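Local coordinates for Kid toxin protein (Escherichia coli, PDB 1M1F) that acts as the toxin of a plasmid-borne type II toxin-antitoxin system, probably cutting RNA as an endoribonuclease, and kills daughter cells that have lost the plasmid, at residues Gly4-Val9 / Glu91-Thr96; Pro24-Thr29 / Val41-Thr46. All coordinates share one frame; numbering follows the deposited sequence.

Interaction 1 of 2, residues Gly4-Val9 / Glu91-Thr96; sequences GEIWLV and ERVPET
Ile6 and Glu91 form a hydrogen-bonded pair where strands 5-10 and 88-92 run antiparallel, joining the first strand to the last in the SH3-like sheet of the PemK/MazF fold. Ile6 N donates to Glu91 O at 2.8 Å, nearly straight at 175°, while the return bond from Glu91 N to Ile6 O is weak at 3.4 Å. The ladder ends with Val93 N bound to Gly4 O at 2.9 Å, just before Pro94, which occupies the N-cap position of helix 95-106.

The Ile6 side chain carries most of the apolar contact. Its CB lies 3.8 Å from Glu91 O, close to the backbone bond. CG1, set anti to the carbonyl carbon (chi1 -68°), comes up against Val93 CG1, and the extended chain then brings CD1 to 3.5 Å from the same methyl, the two side chains crossing at about a right angle. CD1 also passes Glu91 OE2, since Ile6 and Glu91 lie side by side and point the same way. The Glu91 carboxylate has its polar partners elsewhere, OE2 at Thr68 OG1 and OE1 at Arg67 N, so this edge strand is tied to the 66-68 loop.

Glu5 and Arg92, the non-hydrogen-bonded pair, occupy the other face. Glu5 OE2 makes a salt bridge with Arg89, and OE1 accepts the N-H of Trp7 NE1 on its anti side, lying in the indole plane, 2.8 Å away. Arg92, bent at chi3, instead turns its guanidinium toward the start of the helix, where NH2 meets Glu95 OE2 at 3.1 Å.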
loop_
_atom_site.group_PDB
_atom_site.type_symbol
_atom_site.label_atom_id
_atom_site.label_comp_id
_atom_site.label_asym_id
_atom_site.label_seq_id
_atom_site.Cartn_x
_atom_site.Cartn_y
_atom_site.Cartn_z
ATOM N N GLY A 4 0.818 -6.444 -13.052
ATOM C CA GLY A 4 1.933 -7.252 -13.521
ATOM C C GLY A 4 3.001 -6.506 -14.302
ATOM O O GLY A 4 4.041 -7.081 -14.641
ATOM N N GLU A 5 2.764 -5.235 -14.596
ATOM C CA GLU A 5 3.780 -4.419 -15.241
ATOM C C GLU A 5 4.780 -3.916 -14.219
ATOM O O GLU A 5 4.429 -3.596 -13.083
ATOM C CB GLU A 5 3.172 -3.213 -15.957
ATOM C CG GLU A 5 2.314 -3.592 -17.150
ATOM C CD GLU A 5 1.570 -2.428 -17.771
ATOM O OE1 GLU A 5 1.557 -1.323 -17.212
ATOM O OE2 GLU A 5 0.976 -2.634 -18.848
ATOM N N ILE A 6 6.028 -3.821 -14.652
ATOM C CA ILE A 6 7.092 -3.199 -13.894
ATOM C C ILE A 6 7.325 -1.826 -14.519
ATOM O O ILE A 6 7.493 -1.709 -15.743
ATOM C CB ILE A 6 8.380 -4.027 -13.959
ATOM C CG1 ILE A 6 8.186 -5.339 -13.206
ATOM C CG2 ILE A 6 9.546 -3.256 -13.367
ATOM C CD1 ILE A 6 9.388 -6.258 -13.257
ATOM N N TRP A 7 7.278 -0.797 -13.663
ATOM C CA TRP A 7 7.514 0.599 -14.033
ATOM C C TRP A 7 8.687 1.150 -13.244
ATOM O O TRP A 7 8.845 0.840 -12.064
ATOM C CB TRP A 7 6.271 1.462 -13.761
ATOM C CG TRP A 7 5.117 1.211 -14.681
ATOM C CD1 TRP A 7 4.478 0.030 -14.887
ATOM C CD2 TRP A 7 4.479 2.163 -15.539
ATOM N NE1 TRP A 7 3.475 0.182 -15.816
ATOM C CE2 TRP A 7 3.453 1.487 -16.227
ATOM C CE3 TRP A 7 4.663 3.527 -15.787
ATOM C CZ2 TRP A 7 2.631 2.119 -17.147
ATOM C CZ3 TRP A 7 3.846 4.154 -16.702
ATOM C CH2 TRP A 7 2.837 3.454 -17.363
ATOM N N LEU A 8 9.519 1.963 -13.891
ATOM C CA LEU A 8 10.599 2.662 -13.212
ATOM C C LEU A 8 10.059 4.006 -12.729
ATOM O O LEU A 8 9.580 4.801 -13.530
ATOM C CB LEU A 8 11.757 2.883 -14.176
ATOM C CG LEU A 8 12.969 3.593 -13.570
ATOM C CD1 LEU A 8 13.647 2.772 -12.510
ATOM C CD2 LEU A 8 13.958 3.982 -14.665
ATOM N N VAL A 9 10.153 4.269 -11.430
ATOM C CA VAL A 9 9.575 5.490 -10.884
ATOM C C VAL A 9 10.281 5.938 -9.616
ATOM O O VAL A 9 10.791 5.118 -8.853
ATOM C CB VAL A 9 8.043 5.277 -10.621
ATOM C CG1 VAL A 9 7.787 4.261 -9.494
ATOM C CG2 VAL A 9 7.335 6.608 -10.365
ATOM N N GLU A 91 8.331 -3.491 -18.570
ATOM C CA GLU A 91 8.066 -4.849 -19.032
ATOM C C GLU A 91 6.998 -5.454 -18.140
ATOM O O GLU A 91 6.512 -4.805 -17.213
ATOM C CB GLU A 91 9.341 -5.698 -18.954
ATOM C CG GLU A 91 9.864 -5.858 -17.541
ATOM C CD GLU A 91 11.185 -6.590 -17.461
ATOM O OE1 GLU A 91 11.589 -7.231 -18.447
ATOM O OE2 GLU A 91 11.815 -6.545 -16.391
ATOM N N ARG A 92 6.617 -6.688 -18.418
ATOM C CA ARG A 92 5.649 -7.389 -17.595
ATOM C C ARG A 92 6.301 -8.592 -16.968
ATOM O O ARG A 92 7.205 -9.192 -17.561
ATOM C CB ARG A 92 4.522 -7.976 -18.428
ATOM C CG ARG A 92 3.758 -7.119 -19.375
ATOM C CD ARG A 92 2.497 -7.877 -19.789
ATOM N NE ARG A 92 2.002 -8.533 -18.582
ATOM C CZ ARG A 92 0.768 -8.482 -18.100
ATOM N NH1 ARG A 92 -0.213 -7.881 -18.762
ATOM N NH2 ARG A 92 0.519 -9.091 -16.952
ATOM N N VAL A 93 5.811 -9.005 -15.806
ATOM C CA VAL A 93 6.280 -10.244 -15.209
ATOM C C VAL A 93 5.323 -11.370 -15.595
ATOM O O VAL A 93 4.164 -11.121 -15.899
ATOM C CB VAL A 93 6.338 -10.175 -13.666
ATOM C CG1 VAL A 93 7.249 -9.052 -13.228
ATOM C CG2 VAL A 93 4.944 -10.023 -13.033
ATOM N N PRO A 94 5.805 -12.611 -15.592
ATOM C CA PRO A 94 4.918 -13.760 -15.800
ATOM C C PRO A 94 3.841 -13.839 -14.722
ATOM O O PRO A 94 4.057 -13.388 -13.590
ATOM C CB PRO A 94 5.858 -14.969 -15.684
ATOM C CG PRO A 94 7.220 -14.455 -15.788
ATOM C CD PRO A 94 7.215 -13.004 -15.437
ATOM N N GLU A 95 2.696 -14.425 -15.069
ATOM C CA GLU A 95 1.601 -14.573 -14.116
ATOM C C GLU A 95 2.010 -15.369 -12.881
ATOM O O GLU A 95 1.508 -15.102 -11.799
ATOM C CB GLU A 95 0.348 -15.173 -14.778
ATOM C CG GLU A 95 -0.321 -14.286 -15.820
ATOM C CD GLU A 95 -0.671 -12.898 -15.311
ATOM O OE1 GLU A 95 -1.187 -12.776 -14.176
ATOM O OE2 GLU A 95 -0.433 -11.922 -16.053
ATOM N N THR A 96 2.920 -16.327 -13.006
ATOM C CA THR A 96 3.362 -17.045 -11.828
ATOM C C THR A 96 3.935 -16.090 -10.773
ATOM O O THR A 96 3.626 -16.219 -9.594
ATOM C CB THR A 96 4.405 -18.096 -12.183
ATOM O OG1 THR A 96 5.377 -17.519 -13.059
ATOM C CG2 THR A 96 3.791 -19.259 -12.970
#

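Interaction 2 of 2, residues Pro24-Thr29 / Val41-Thr46; sequences PVLIVT and VVVPVT
Val25 and Val42 cross obliquely on one face of the paired strands, Val25 CG2 resting 3.8 Å from Val42 CB. With CG1 anti to the carbonyl carbon (chi1 -49°), Val42 turns CG2 against Val25 CB, and Ile27 CG1 approaches Val42 CG1 more loosely. On the reverse face Leu26 CB lies against Val43 CG2. Val28, which follows the strand, reaches that same methyl with its CG2 at 4.1 Å, their side chains about perpendicular.

These pairs belong to the central antiparallel ladder of the SH3-like sheet. Leu26 and Val43 exchange both backbone bonds, Leu26 N to Val43 O at 2.8 Å and Val43 N to Leu26 O at 3.0 Å. Helix 95-106 packs here, with Met98 and Val101 on Leu26 and Leu102 on Val28.

Past the strand end, Val28 N still bonds to Val41 O at 2.8 Å; then Thr29 OG1 accepts Val41 N at 3.0 Å and is also hydrogen-bonded to Asn34 OD1. The Thr29 and Val41 side chains cross at about a right angle, Thr29 CG2 lying 3.8 Å from Val41 CG2. Ile108 and Pro77 of the second subunit pack on Thr29 and Val41 respectively.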
loop_
_atom_site.group_PDB
_atom_site.type_symbol
_atom_site.label_atom_id
_atom_site.label_comp_id
_atom_site.label_asym_id
_atom_site.label_seq_id
_atom_site.Cartn_x
_atom_site.Cartn_y
_atom_site.Cartn_z
ATOM N N PRO A 24 12.455 0.149 -9.951
ATOM C CA PRO A 24 11.327 -0.571 -10.533
ATOM C C PRO A 24 10.303 -0.867 -9.454
ATOM O O PRO A 24 10.660 -1.133 -8.298
ATOM C CB PRO A 24 11.954 -1.874 -11.049
ATOM C CG PRO A 24 13.421 -1.663 -11.002
ATOM C CD PRO A 24 13.683 -0.655 -9.954
ATOM N N VAL A 25 9.044 -0.781 -9.850
ATOM C CA VAL A 25 7.929 -1.154 -8.994
ATOM C C VAL A 25 6.980 -2.030 -9.805
ATOM O O VAL A 25 6.909 -1.917 -11.033
ATOM C CB VAL A 25 7.166 0.062 -8.397
ATOM C CG1 VAL A 25 8.103 0.984 -7.631
ATOM C CG2 VAL A 25 6.417 0.813 -9.463
ATOM N N LEU A 26 6.279 -2.925 -9.121
ATOM C CA LEU A 26 5.341 -3.846 -9.752
ATOM C C LEU A 26 3.911 -3.419 -9.472
ATOM O O LEU A 26 3.544 -3.228 -8.317
ATOM C CB LEU A 26 5.574 -5.259 -9.211
ATOM C CG LEU A 26 4.667 -6.375 -9.730
ATOM C CD1 LEU A 26 4.849 -6.547 -11.233
ATOM C CD2 LEU A 26 4.949 -7.670 -8.995
ATOM N N ILE A 27 3.100 -3.275 -10.516
ATOM C CA ILE A 27 1.708 -2.863 -10.348
ATOM C C ILE A 27 0.860 -4.023 -9.846
ATOM O O ILE A 27 0.841 -5.105 -10.428
ATOM C CB ILE A 27 1.149 -2.271 -11.668
ATOM C CG1 ILE A 27 1.954 -1.012 -12.049
ATOM C CG2 ILE A 27 -0.347 -1.955 -11.528
ATOM C CD1 ILE A 27 1.446 -0.218 -13.251
ATOM N N VAL A 28 0.167 -3.780 -8.741
ATOM C CA VAL A 28 -0.695 -4.762 -8.083
ATOM C C VAL A 28 -2.150 -4.708 -8.544
ATOM O O VAL A 28 -2.812 -5.736 -8.650
ATOM C CB VAL A 28 -0.665 -4.517 -6.544
ATOM C CG1 VAL A 28 -1.672 -5.382 -5.791
ATOM C CG2 VAL A 28 0.742 -4.742 -6.008
ATOM N N THR A 29 -2.652 -3.502 -8.786
ATOM C CA THR A 29 -4.057 -3.307 -9.112
ATOM C C THR A 29 -4.332 -3.495 -10.597
ATOM O O THR A 29 -3.449 -3.285 -11.426
ATOM C CB THR A 29 -4.496 -1.900 -8.661
ATOM O OG1 THR A 29 -3.402 -0.982 -8.825
ATOM C CG2 THR A 29 -4.798 -1.863 -7.168
ATOM N N VAL A 41 -1.773 0.834 -7.012
ATOM C CA VAL A 41 -1.036 0.305 -5.886
ATOM C C VAL A 41 0.125 -0.514 -6.460
ATOM O O VAL A 41 -0.065 -1.333 -7.363
ATOM C CB VAL A 41 -1.917 -0.580 -4.969
ATOM C CG1 VAL A 41 -1.088 -1.104 -3.812
ATOM C CG2 VAL A 41 -3.115 0.209 -4.471
ATOM N N VAL A 42 1.320 -0.272 -5.935
ATOM C CA VAL A 42 2.535 -0.923 -6.395
ATOM C C VAL A 42 3.337 -1.472 -5.224
ATOM O O VAL A 42 3.146 -1.068 -4.076
ATOM C CB VAL A 42 3.449 0.072 -7.196
ATOM C CG1 VAL A 42 2.648 0.799 -8.250
ATOM C CG2 VAL A 42 4.134 1.069 -6.271
ATOM N N VAL A 43 4.228 -2.415 -5.524
ATOM C CA VAL A 43 5.211 -2.886 -4.548
ATOM C C VAL A 43 6.603 -2.710 -5.169
ATOM O O VAL A 43 6.793 -2.937 -6.371
ATOM C CB VAL A 43 4.970 -4.333 -4.087
ATOM C CG1 VAL A 43 3.816 -4.379 -3.106
ATOM C CG2 VAL A 43 4.728 -5.279 -5.257
ATOM N N PRO A 44 7.580 -2.290 -4.373
ATOM C CA PRO A 44 8.905 -1.994 -4.921
ATOM C C PRO A 44 9.803 -3.203 -5.119
ATOM O O PRO A 44 9.674 -4.210 -4.430
ATOM C CB PRO A 44 9.510 -1.092 -3.855
ATOM C CG PRO A 44 8.894 -1.570 -2.581
ATOM C CD PRO A 44 7.515 -2.047 -2.926
ATOM N N VAL A 45 10.725 -3.071 -6.067
ATOM C CA VAL A 45 11.748 -4.074 -6.336
ATOM C C VAL A 45 13.077 -3.561 -5.797
ATOM O O VAL A 45 13.437 -2.400 -6.032
ATOM C CB VAL A 45 11.895 -4.317 -7.843
ATOM C CG1 VAL A 45 13.035 -5.284 -8.145
ATOM C CG2 VAL A 45 10.592 -4.818 -8.410
ATOM N N THR A 46 13.786 -4.412 -5.062
ATOM C CA THR A 46 15.101 -4.080 -4.515
ATOM C C THR A 46 16.086 -5.171 -4.882
ATOM O O THR A 46 15.704 -6.231 -5.356
ATOM C CB THR A 46 15.077 -4.001 -2.970
ATOM O OG1 THR A 46 14.743 -5.283 -2.411
ATOM C CG2 THR A 46 14.008 -3.071 -2.470
#

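Overall arrangement
The two contacts share one antiparallel sheet, their centres about 8 Å apart, and sit on two joints separated by the 5-10/22-27 pairing: across the sheet the strands run 41-46, 22-27, 5-10, 88-92. Strands 5-10 and 22-27 are the common border, where Glu5 O to Ile27 N and Trp7 O to Val25 N are probable hydrogen bonds and Trp7 packs on Ile27. Along the chain, the 24-29 / 41-46 pair, linked through helix 31-37, falls wholly between the segments of interaction 1, which brings the N-terminal strand to the late 88-92 strand. Interaction 2 lies at the chain's centre and reaches the second subunit of the homodimer; interaction 1 forms an outer strand pair leading into helix 95-106.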